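Local coordinates for protein molinate hydrolase (PDB 4UB9) that hydrolyses the thiocarbamate herbicide molinate and, as a zinc-binding member of the amidohydrolase family, is thought to act on non-peptide carbon-nitrogen bonds, at residues L232-H246 against E271-S285. Residues are numbered along the deposited sequence; the frame is centred on the assembly and turned at random.
Sequences LERGVDFCKIAVTDH and EVRRAGVPLLTHTTS
Cys239 to Ala242 and Leu279 to His282 run as neighbouring parallel strands, their axes inclined at 29°, joined by the hydrogen bonds Cys239 N to Pro278 O, Leu280 N to Cys239 O, Ile241 N to Leu280 O and His282 N to Ile241 O. With helix 262-275 between them they form a beta-alpha-beta crossover of the amidohydrolase TIM barrel. On the helix-facing side, Cys239 SG lies 3.7 Å from Val272 CG2, and Leu232 CD1 packs over the last turn of the helix, against Glu271 O, Val272 CG2 and Ala275 CB. Farther along, Ile241 CG1 meets Leu279 CD1, and Val243 CG2 lies alongside Thr281 CG2. The other side of the sheet carries Lys240, Leu280 and His282. Leu280 CD2 approaches Phe238 CE1 at 3.8 Å, while the CB atoms of Lys240 and Leu280 touch.

At the C-terminal strand ends, where this fold places its active site, His282 ND1 binds zinc together with His302. A chi1 of 156°, which sets CG opposite the backbone N, carries the imidazole out to the loop after strand 239-242. There NE2 donates to Asp245 O at 3.0 Å, nearly straight at 165°; the oxygen lies in the ring plane, although NE2 stands above the carbonyl plane. One nitrogen on the metal and the other on a backbone carbonyl fix the ring's rotation. With alanine at this position zinc would probably lose one ligand, and Asp245 O its NE2 donor. The Asp245 carboxylate is gripped by backbone N atoms of Tyr257 and Leu247. Beside the imidazole, His246 CD2 comes within 3.7 Å of His282 CE1, the two rings slid apart with centroids separated by 5.5 Å.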
ATOM      1  N   LEU A 232      17.664 -24.381 -22.839  1.00 35.30           N
ATOM      2  CA  LEU A 232      17.068 -25.177 -23.884  1.00 35.87           C
ATOM      3  C   LEU A 232      17.475 -26.639 -23.758  1.00 41.70           C
ATOM      4  O   LEU A 232      16.692 -27.527 -24.047  1.00 43.73           O
ATOM      5  CB  LEU A 232      17.413 -24.634 -25.268  1.00 34.51           C
ATOM      6  CG  LEU A 232      16.793 -23.258 -25.543  1.00 34.68           C
ATOM      7  CD1 LEU A 232      17.383 -22.625 -26.784  1.00 35.97           C
ATOM      8  CD2 LEU A 232      15.290 -23.333 -25.711  1.00 37.96           C
ATOM      9  N   GLU A 233      18.701 -26.891 -23.338  1.00 40.94           N
ATOM     10  CA  GLU A 233      19.175 -28.263 -23.154  1.00 43.41           C
ATOM     11  C   GLU A 233      18.550 -28.959 -21.963  1.00 46.78           C
ATOM     12  O   GLU A 233      18.750 -30.141 -21.778  1.00 43.53           O
ATOM     13  CB  GLU A 233      20.685 -28.311 -23.069  1.00 47.93           C
ATOM     14  CG  GLU A 233      21.254 -28.399 -24.483  1.00 53.26           C
ATOM     15  CD  GLU A 233      22.674 -27.886 -24.605  1.00 56.45           C
ATOM     16  OE1 GLU A 233      23.378 -27.808 -23.566  1.00 58.80           O
ATOM     17  OE2 GLU A 233      23.090 -27.584 -25.748  1.00 56.05           O
ATOM     18  N   ARG A 234      17.748 -28.260 -21.171  1.00 42.89           N
ATOM     19  CA  ARG A 234      17.034 -28.933 -20.080  1.00 45.01           C
ATOM     20  C   ARG A 234      15.837 -29.742 -20.527  1.00 45.42           C
ATOM     21  O   ARG A 234      15.330 -30.543 -19.773  1.00 55.49           O
ATOM     22  CB  ARG A 234      16.516 -27.959 -19.037  1.00 47.20           C
ATOM     23  CG  ARG A 234      17.599 -27.320 -18.229  1.00 47.00           C
ATOM     24  CD  ARG A 234      17.050 -26.041 -17.626  1.00 55.01           C
ATOM     25  NE  ARG A 234      18.017 -25.434 -16.743  1.00 59.15           N
ATOM     26  CZ  ARG A 234      18.195 -25.821 -15.489  1.00 62.77           C
ATOM     27  NH1 ARG A 234      19.133 -25.242 -14.763  1.00 63.57           N
ATOM     28  NH2 ARG A 234      17.436 -26.779 -14.963  1.00 62.79           N
ATOM     29  N   GLY A 235      15.311 -29.485 -21.697  1.00 45.04           N
ATOM     30  CA  GLY A 235      14.299 -30.368 -22.247  1.00 41.14           C
ATOM     31  C   GLY A 235      12.915 -29.809 -22.539  1.00 44.13           C
ATOM     32  O   GLY A 235      11.940 -30.546 -22.573  1.00 59.39           O
ATOM     33  N   VAL A 236      12.840 -28.562 -22.926  1.00 39.00           N
ATOM     34  CA  VAL A 236      11.572 -27.959 -23.287  1.00 35.37           C
ATOM     35  C   VAL A 236      11.117 -28.377 -24.672  1.00 37.60           C
ATOM     36  O   VAL A 236      11.939 -28.701 -25.532  1.00 40.93           O
ATOM     37  CB  VAL A 236      11.646 -26.442 -23.203  1.00 35.88           C
ATOM     38  CG1 VAL A 236      12.089 -26.034 -21.799  1.00 41.84           C
ATOM     39  CG2 VAL A 236      12.584 -25.873 -24.241  1.00 35.41           C
ATOM     40  N   ASP A 237       9.811 -28.320 -24.905  1.00 32.44           N
ATOM     41  CA  ASP A 237       9.257 -28.608 -26.221  1.00 31.18           C
ATOM     42  C   ASP A 237       9.215 -27.383 -27.152  1.00 29.99           C
ATOM     43  O   ASP A 237       9.152 -27.494 -28.366  1.00 29.50           O
ATOM     44  CB  ASP A 237       7.868 -29.162 -26.071  1.00 32.24           C
ATOM     45  CG  ASP A 237       7.848 -30.421 -25.257  1.00 35.66           C
ATOM     46  OD1 ASP A 237       8.338 -31.461 -25.770  1.00 37.31           O
ATOM     47  OD2 ASP A 237       7.345 -30.387 -24.104  1.00 36.61           O
ATOM     48  N   PHE A 238       9.269 -26.216 -26.569  1.00 31.11           N
ATOM     49  CA  PHE A 238       9.335 -24.967 -27.329  1.00 31.06           C
ATOM     50  C   PHE A 238       9.820 -23.884 -26.393  1.00 31.27           C
ATOM     51  O   PHE A 238      10.058 -24.154 -25.213  1.00 28.39           O
ATOM     52  CB  PHE A 238       8.001 -24.609 -27.965  1.00 32.65           C
ATOM     53  CG  PHE A 238       6.844 -24.691 -27.033  1.00 32.05           C
ATOM     54  CD1 PHE A 238       6.550 -23.635 -26.231  1.00 36.21           C
ATOM     55  CD2 PHE A 238       6.024 -25.815 -26.978  1.00 34.60           C
ATOM     56  CE1 PHE A 238       5.445 -23.653 -25.392  1.00 34.57           C
ATOM     57  CE2 PHE A 238       4.935 -25.855 -26.132  1.00 32.45           C
ATOM     58  CZ  PHE A 238       4.644 -24.773 -25.335  1.00 34.39           C
ATOM     59  N   CYS A 239      10.036 -22.669 -26.919  1.00 30.34           N
ATOM     60  CA  CYS A 239      10.601 -21.610 -26.086  1.00 27.61           C
ATOM     61  C   CYS A 239       9.869 -20.347 -26.303  1.00 26.73           C
ATOM     62  O   CYS A 239       9.676 -19.916 -27.451  1.00 22.98           O
ATOM     63  CB  CYS A 239      12.075 -21.407 -26.423  1.00 29.31           C
ATOM     64  SG  CYS A 239      12.853 -20.131 -25.426  1.00 34.76           S
ATOM     65  N   LYS A 240       9.504 -19.700 -25.208  1.00 28.16           N
ATOM     66  CA  LYS A 240       8.713 -18.463 -25.318  1.00 31.32           C
ATOM     67  C   LYS A 240       9.534 -17.323 -24.746  1.00 30.67           C
ATOM     68  O   LYS A 240      10.033 -17.415 -23.625  1.00 29.45           O
ATOM     69  CB  LYS A 240       7.366 -18.560 -24.584  1.00 31.27           C
ATOM     70  CG  LYS A 240       6.518 -17.305 -24.741  1.00 33.38           C
ATOM     71  CD  LYS A 240       5.037 -17.502 -24.469  1.00 35.30           C
ATOM     72  CE  LYS A 240       4.578 -17.059 -23.104  1.00 37.41           C
ATOM     73  NZ  LYS A 240       3.189 -16.494 -23.093  1.00 39.23           N
ATOM     74  N   ILE A 241       9.651 -16.261 -25.522  1.00 30.51           N
ATOM     75  CA  ILE A 241      10.500 -15.157 -25.166  1.00 33.14           C
ATOM     76  C   ILE A 241       9.627 -13.964 -24.817  1.00 32.65           C
ATOM     77  O   ILE A 241       8.763 -13.578 -25.578  1.00 29.80           O
ATOM     78  CB  ILE A 241      11.388 -14.658 -26.339  1.00 37.77           C
ATOM     79  CG1 ILE A 241      12.241 -15.736 -26.982  1.00 37.03           C
ATOM     80  CG2 ILE A 241      12.288 -13.509 -25.873  1.00 36.17           C
ATOM     81  CD1 ILE A 241      13.076 -16.470 -26.002  1.00 43.07           C
ATOM     82  N   ALA A 242       9.960 -13.310 -23.721  1.00 34.05           N
ATOM     83  CA  ALA A 242       9.327 -12.036 -23.373  1.00 36.33           C
ATOM     84  C   ALA A 242       9.887 -10.895 -24.186  1.00 31.84           C
ATOM     85  O   ALA A 242      10.787 -10.222 -23.743  1.00 32.40           O
ATOM     86  CB  ALA A 242       9.523 -11.718 -21.905  1.00 36.25           C
ATOM     87  N   VAL A 243       9.359 -10.707 -25.381  1.00 29.80           N
ATOM     88  CA  VAL A 243       9.844  -9.666 -26.262  1.00 30.22           C
ATOM     89  C   VAL A 243       9.549  -8.313 -25.632  1.00 31.81           C
ATOM     90  O   VAL A 243      10.415  -7.436 -25.579  1.00 30.42           O
ATOM     91  CB  VAL A 243       9.146  -9.729 -27.615  1.00 32.37           C
ATOM     92  CG1 VAL A 243       9.466  -8.491 -28.447  1.00 36.85           C
ATOM     93  CG2 VAL A 243       9.542 -10.985 -28.321  1.00 32.17           C
ATOM     94  N   THR A 244       8.312  -8.165 -25.142  1.00 29.84           N
ATOM     95  CA  THR A 244       7.952  -7.011 -24.321  1.00 32.30           C
ATOM     96  C   THR A 244       7.802  -7.410 -22.870  1.00 29.33           C
ATOM     97  O   THR A 244       7.938  -8.567 -22.501  1.00 33.43           O
ATOM     98  CB  THR A 244       6.656  -6.325 -24.782  1.00 34.85           C
ATOM     99  OG1 THR A 244       5.582  -7.230 -24.657  1.00 36.51           O
ATOM    100  CG2 THR A 244       6.778  -5.855 -26.216  1.00 36.23           C
ATOM    101  N   ASP A 245       7.497  -6.422 -22.062  1.00 30.14           N
ATOM    102  CA  ASP A 245       7.382  -6.573 -20.618  1.00 32.93           C
ATOM    103  C   ASP A 245       6.071  -7.239 -20.207  1.00 35.25           C
ATOM    104  O   ASP A 245       5.176  -7.418 -21.023  1.00 32.95           O
ATOM    105  CB  ASP A 245       7.409  -5.203 -19.947  1.00 32.74           C
ATOM    106  CG  ASP A 245       6.132  -4.409 -20.240  1.00 36.20           C
ATOM    107  OD1 ASP A 245       5.967  -3.929 -21.397  1.00 34.30           O
ATOM    108  OD2 ASP A 245       5.264  -4.334 -19.348  1.00 38.55           O
ATOM    109  N   HIS A 246       5.980  -7.547 -18.909  1.00 34.64           N
ATOM    110  CA  HIS A 246       4.829  -8.207 -18.324  1.00 34.87           C
ATOM    111  C   HIS A 246       4.365  -7.434 -17.092  1.00 35.92           C
ATOM    112  O   HIS A 246       4.043  -8.015 -16.070  1.00 32.98           O
ATOM    113  CB  HIS A 246       5.213  -9.623 -17.947  1.00 36.69           C
ATOM    114  CG  HIS A 246       4.057 -10.505 -17.613  1.00 40.54           C
ATOM    115  ND1 HIS A 246       3.448 -10.499 -16.383  1.00 43.21           N
ATOM    116  CD2 HIS A 246       3.425 -11.458 -18.340  1.00 42.08           C
ATOM    117  CE1 HIS A 246       2.462 -11.373 -16.378  1.00 40.79           C
ATOM    118  NE2 HIS A 246       2.442 -11.985 -17.542  1.00 41.13           N
ATOM    119  N   GLU A 271      19.699 -19.142 -30.733  1.00 28.94           N
ATOM    120  CA  GLU A 271      19.840 -20.380 -29.920  1.00 32.44           C
ATOM    121  C   GLU A 271      18.607 -21.304 -29.945  1.00 33.96           C
ATOM    122  O   GLU A 271      18.720 -22.521 -29.770  1.00 34.44           O
ATOM    123  CB  GLU A 271      20.241 -20.047 -28.477  1.00 32.41           C
ATOM    124  CG  GLU A 271      21.660 -19.519 -28.398  1.00 38.48           C
ATOM    125  CD  GLU A 271      22.707 -20.579 -28.781  1.00 42.57           C
ATOM    126  OE1 GLU A 271      22.456 -21.773 -28.567  1.00 35.92           O
ATOM    127  OE2 GLU A 271      23.773 -20.197 -29.303  1.00 47.24           O
ATOM    128  N   VAL A 272      17.435 -20.691 -30.046  1.00 32.94           N
ATOM    129  CA  VAL A 272      16.194 -21.445 -30.122  1.00 32.77           C
ATOM    130  C   VAL A 272      16.167 -22.177 -31.435  1.00 33.71           C
ATOM    131  O   VAL A 272      15.856 -23.375 -31.479  1.00 34.01           O
ATOM    132  CB  VAL A 272      14.960 -20.537 -30.007  1.00 31.61           C
ATOM    133  CG1 VAL A 272      13.712 -21.302 -30.343  1.00 30.74           C
ATOM    134  CG2 VAL A 272      14.839 -19.974 -28.586  1.00 33.38           C
ATOM    135  N   ARG A 273      16.497 -21.454 -32.506  1.00 34.43           N
ATOM    136  CA  ARG A 273      16.594 -22.054 -33.863  1.00 35.24           C
ATOM    137  C   ARG A 273      17.594 -23.195 -33.860  1.00 35.93           C
ATOM    138  O   ARG A 273      17.271 -24.313 -34.251  1.00 38.10           O
ATOM    139  CB  ARG A 273      17.056 -21.053 -34.868  1.00 39.73           C
ATOM    140  CG  ARG A 273      15.983 -20.223 -35.540  1.00 44.99           C
ATOM    141  CD  ARG A 273      14.600 -20.354 -34.955  1.00 45.06           C
ATOM    142  NE  ARG A 273      13.756 -19.246 -35.397  1.00 49.82           N
ATOM    143  CZ  ARG A 273      12.440 -19.321 -35.562  1.00 50.09           C
ATOM    144  NH1 ARG A 273      11.795 -20.457 -35.338  1.00 48.69           N
ATOM    145  NH2 ARG A 273      11.766 -18.260 -35.967  1.00 50.29           N
ATOM    146  N   ARG A 274      18.766 -22.939 -33.300  1.00 33.99           N
ATOM    147  CA  ARG A 274      19.800 -23.973 -33.172  1.00 36.22           C
ATOM    148  C   ARG A 274      19.234 -25.207 -32.476  1.00 37.39           C
ATOM    149  O   ARG A 274      19.509 -26.341 -32.860  1.00 34.89           O
ATOM    150  CB  ARG A 274      21.026 -23.429 -32.435  1.00 37.64           C
ATOM    151  CG  ARG A 274      22.124 -24.462 -32.127  1.00 39.44           C
ATOM    152  CD  ARG A 274      23.221 -24.049 -31.109  1.00 44.57           C
ATOM    153  NE  ARG A 274      24.522 -23.929 -31.775  1.00 57.22           N
ATOM    154  CZ  ARG A 274      25.048 -22.777 -32.185  1.00 72.06           C
ATOM    155  NH1 ARG A 274      24.409 -21.633 -31.993  1.00 83.16           N
ATOM    156  NH2 ARG A 274      26.231 -22.754 -32.814  1.00 86.18           N
ATOM    157  N   ALA A 275      18.478 -25.001 -31.397  1.00 42.00           N
ATOM    158  CA  ALA A 275      17.949 -26.156 -30.637  1.00 40.35           C
ATOM    159  C   ALA A 275      16.857 -26.879 -31.422  1.00 39.07           C
ATOM    160  O   ALA A 275      16.390 -27.922 -31.018  1.00 40.43           O
ATOM    161  CB  ALA A 275      17.447 -25.718 -29.254  1.00 43.55           C
ATOM    162  N   GLY A 276      16.355 -26.228 -32.453  1.00 42.03           N
ATOM    163  CA  GLY A 276      15.345 -26.821 -33.333  1.00 40.74           C
ATOM    164  C   GLY A 276      13.935 -26.982 -32.741  1.00 42.89           C
ATOM    165  O   GLY A 276      13.237 -27.904 -33.088  1.00 41.50           O
ATOM    166  N   VAL A 277      13.559 -26.124 -31.807  1.00 39.90           N
ATOM    167  CA  VAL A 277      12.223 -26.159 -31.208  1.00 37.81           C
ATOM    168  C   VAL A 277      11.499 -24.902 -31.606  1.00 34.02           C
ATOM    169  O   VAL A 277      12.125 -23.915 -31.946  1.00 36.14           O
ATOM    170  CB  VAL A 277      12.242 -26.261 -29.664  1.00 37.88           C
ATOM    171  CG1 VAL A 277      13.008 -27.500 -29.219  1.00 36.30           C
ATOM    172  CG2 VAL A 277      12.827 -25.010 -29.014  1.00 38.11           C
ATOM    173  N   PRO A 278      10.175 -24.923 -31.574  1.00 33.46           N
ATOM    174  CA  PRO A 278       9.467 -23.738 -32.042  1.00 30.59           C
ATOM    175  C   PRO A 278       9.678 -22.553 -31.130  1.00 33.17           C
ATOM    176  O   PRO A 278       9.944 -22.698 -29.926  1.00 32.57           O
ATOM    177  CB  PRO A 278       8.012 -24.148 -31.965  1.00 29.86           C
ATOM    178  CG  PRO A 278       8.046 -25.612 -32.106  1.00 31.24           C
ATOM    179  CD  PRO A 278       9.268 -26.060 -31.375  1.00 30.91           C
ATOM    180  N   LEU A 279       9.576 -21.399 -31.742  1.00 32.24           N
ATOM    181  CA  LEU A 279       9.816 -20.128 -31.079  1.00 34.98           C
ATOM    182  C   LEU A 279       8.511 -19.390 -30.882  1.00 34.28           C
ATOM    183  O   LEU A 279       7.804 -19.103 -31.868  1.00 30.39           O
ATOM    184  CB  LEU A 279      10.718 -19.243 -31.938  1.00 32.89           C
ATOM    185  CG  LEU A 279      10.779 -17.772 -31.517  1.00 35.34           C
ATOM    186  CD1 LEU A 279      11.566 -17.634 -30.221  1.00 35.49           C
ATOM    187  CD2 LEU A 279      11.424 -16.933 -32.608  1.00 33.58           C
ATOM    188  N   LEU A 280       8.221 -19.071 -29.619  1.00 30.43           N
ATOM    189  CA  LEU A 280       7.050 -18.283 -29.249  1.00 27.33           C
ATOM    190  C   LEU A 280       7.437 -16.938 -28.727  1.00 28.02           C
ATOM    191  O   LEU A 280       8.503 -16.772 -28.180  1.00 29.09           O
ATOM    192  CB  LEU A 280       6.223 -18.974 -28.167  1.00 28.13           C
ATOM    193  CG  LEU A 280       5.140 -19.966 -28.632  1.00 27.29           C
ATOM    194  CD1 LEU A 280       5.756 -21.111 -29.411  1.00 27.02           C
ATOM    195  CD2 LEU A 280       4.475 -20.531 -27.420  1.00 28.63           C
ATOM    196  N   THR A 281       6.550 -15.973 -28.875  1.00 28.83           N
ATOM    197  CA  THR A 281       6.764 -14.632 -28.389  1.00 28.71           C
ATOM    198  C   THR A 281       5.626 -14.153 -27.509  1.00 31.06           C
ATOM    199  O   THR A 281       4.504 -14.537 -27.675  1.00 30.60           O
ATOM    200  CB  THR A 281       6.941 -13.629 -29.537  1.00 34.39           C
ATOM    201  OG1 THR A 281       5.815 -13.684 -30.395  1.00 29.85           O
ATOM    202  CG2 THR A 281       8.167 -13.940 -30.338  1.00 36.65           C
ATOM    203  N   HIS A 282       5.955 -13.317 -26.550  1.00 28.52           N
ATOM    204  CA  HIS A 282       4.986 -12.602 -25.776  1.00 28.93           C
ATOM    205  C   HIS A 282       5.152 -11.145 -26.162  1.00 32.54           C
ATOM    206  O   HIS A 282       6.222 -10.605 -26.046  1.00 29.44           O
ATOM    207  CB  HIS A 282       5.252 -12.856 -24.302  1.00 30.98           C
ATOM    208  CG  HIS A 282       4.729 -11.800 -23.386  1.00 30.00           C
ATOM    209  ND1 HIS A 282       3.530 -11.911 -22.734  1.00 36.89           N
ATOM    210  CD2 HIS A 282       5.261 -10.628 -22.986  1.00 30.47           C
ATOM    211  CE1 HIS A 282       3.335 -10.846 -21.989  1.00 33.08           C
ATOM    212  NE2 HIS A 282       4.372 -10.051 -22.123  1.00 33.94           N
ATOM    213  N   THR A 283       4.098 -10.524 -26.665  1.00 34.65           N
ATOM    214  CA  THR A 283       4.171  -9.133 -27.121  1.00 35.76           C
ATOM    215  C   THR A 283       3.000  -8.315 -26.652  1.00 33.00           C
ATOM    216  O   THR A 283       1.912  -8.795 -26.561  1.00 37.78           O
ATOM    217  CB  THR A 283       4.345  -8.974 -28.654  1.00 35.61           C
ATOM    218  OG1 THR A 283       3.207  -9.492 -29.344  1.00 35.07           O
ATOM    219  CG2 THR A 283       5.577  -9.671 -29.127  1.00 35.93           C
ATOM    220  N   THR A 284       3.269  -7.071 -26.334  1.00 31.42           N
ATOM    221  CA  THR A 284       2.348  -6.247 -25.616  1.00 33.06           C
ATOM    222  C   THR A 284       2.126  -4.904 -26.306  1.00 28.52           C
ATOM    223  O   THR A 284       1.497  -4.028 -25.778  1.00 27.75           O
ATOM    224  CB  THR A 284       2.836  -6.205 -24.150  1.00 35.85           C
ATOM    225  OG1 THR A 284       2.059  -7.116 -23.389  1.00 41.25           O
ATOM    226  CG2 THR A 284       2.784  -4.884 -23.532  1.00 34.91           C
ATOM    227  N   SER A 285       2.684  -4.765 -27.491  1.00 30.80           N
ATOM    228  CA  SER A 285       2.692  -3.474 -28.222  1.00 30.14           C
ATOM    229  C   SER A 285       2.798  -3.699 -29.702  1.00 28.44           C
ATOM    230  O   SER A 285       3.167  -4.783 -30.149  1.00 26.00           O
ATOM    231  CB  SER A 285       3.917  -2.609 -27.823  1.00 33.78           C
ATOM    232  OG  SER A 285       5.113  -3.260 -28.187  1.00 36.63           O
TER